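Agmatinase (Deinococcus radiodurans, PDB 1WOH) probably hydrolyses agmatine to putrescine and urea, as a manganese-dependent enzyme of the arginase (ureohydrolase) family. Local coordinates at residues 209-212 and 213-217. Residues are numbered along the deposited sequence; the frame is centred on the assembly and turned at random.
Sequences ADLA and GVLAQ
The carboxylate of D210 presents one of its faces to the start of the helix, and G213 lies over that face, its CA close to OD2 and its backbone N meeting OD1 at 2.9 Å from above the carboxylate plane, 50° out of it. The N-H nevertheless points well at its acceptor, at 162°, and this is a true capping bond. With CG anti to its own backbone N (chi1 169°), the short aspartate side chain reaches forward over the first turn, its OD2 3.0 Å from G213 CA. The bare CA of glycine lets OD2 come this near, where a CB would have no room. The carbonyl O of D210 receives V214 N at 3.2 Å. L211 O then accepts L215 N at 2.9 Å and, weakly, V214 N, and A212 O takes A216 N. Small A212 and A216 suit the exposed side of this turn. On another side L211 and L215, one turn apart, pack branch against branch: L211 CD1 lies 3.3 Å from L215 CD1, tighter than usual van der Waals contact. L215 CG, anti to the carbonyl carbon, sits 3.4 Å from L211 CD1, and its side chain also reaches I257 and A260 of helix 251-264. An alanine in place of L215 would probably leave L211 CD1 without its partner in this turn and open a gap towards helix 251-264. V214, the buried, beta-branched member, packs on I202 of strand 200-203, an edge strand of the parallel sheet within the chain. The arrangement is a classic aspartate N-cap on a short helix, here fastened to the flank of the arginase alpha/beta fold, away from its manganese site.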
# COMPACT_ATOMS: atom_id res chain seq x y z
N ALA A 209 6.92 -29.37 -19.39
CA ALA A 209 6.73 -30.54 -20.23
C ALA A 209 7.26 -31.84 -19.64
O ALA A 209 6.63 -32.89 -19.78
CB ALA A 209 7.37 -30.30 -21.59
N ASP A 210 8.42 -31.79 -18.99
CA ASP A 210 9.01 -32.99 -18.41
C ASP A 210 10.08 -32.67 -17.36
O ASP A 210 11.27 -32.59 -17.67
CB ASP A 210 9.62 -33.85 -19.52
CG ASP A 210 10.49 -34.97 -19.00
OD1 ASP A 210 10.20 -35.50 -17.90
OD2 ASP A 210 11.46 -35.34 -19.69
N LEU A 211 9.63 -32.50 -16.12
CA LEU A 211 10.53 -32.20 -15.02
C LEU A 211 11.60 -33.28 -14.85
O LEU A 211 12.76 -32.98 -14.59
CB LEU A 211 9.72 -32.03 -13.73
CG LEU A 211 10.43 -31.58 -12.44
CD1 LEU A 211 11.20 -32.74 -11.85
CD2 LEU A 211 11.35 -30.40 -12.73
N ALA A 212 11.21 -34.54 -15.03
CA ALA A 212 12.16 -35.64 -14.89
C ALA A 212 13.33 -35.44 -15.85
O ALA A 212 14.49 -35.55 -15.46
CB ALA A 212 11.46 -36.97 -15.19
N GLY A 213 13.01 -35.14 -17.10
CA GLY A 213 14.03 -34.93 -18.10
C GLY A 213 14.95 -33.77 -17.74
O GLY A 213 16.13 -33.77 -18.09
N VAL A 214 14.40 -32.79 -17.03
CA VAL A 214 15.19 -31.63 -16.61
C VAL A 214 16.16 -32.02 -15.50
O VAL A 214 17.35 -31.68 -15.56
CB VAL A 214 14.27 -30.48 -16.14
CG1 VAL A 214 15.08 -29.41 -15.43
CG2 VAL A 214 13.52 -29.89 -17.34
N LEU A 215 15.67 -32.72 -14.48
CA LEU A 215 16.54 -33.14 -13.39
C LEU A 215 17.67 -34.01 -13.92
O LEU A 215 18.77 -34.02 -13.38
CB LEU A 215 15.74 -33.91 -12.32
CG LEU A 215 14.52 -33.22 -11.71
CD1 LEU A 215 13.93 -34.10 -10.62
CD2 LEU A 215 14.92 -31.87 -11.13
N ALA A 216 17.39 -34.75 -14.99
CA ALA A 216 18.39 -35.63 -15.60
C ALA A 216 19.50 -34.84 -16.29
O ALA A 216 20.56 -35.38 -16.59
CB ALA A 216 17.73 -36.58 -16.58
N GLN A 217 19.25 -33.55 -16.55
CA GLN A 217 20.24 -32.71 -17.20
C GLN A 217 21.14 -31.99 -16.20
O GLN A 217 22.15 -31.40 -16.59
CB GLN A 217 19.56 -31.67 -18.09
CG GLN A 217 18.69 -32.24 -19.20
CD GLN A 217 18.12 -31.16 -20.09
OE1 GLN A 217 18.85 -30.42 -20.74
NE2 GLN A 217 16.79 -31.05 -20.11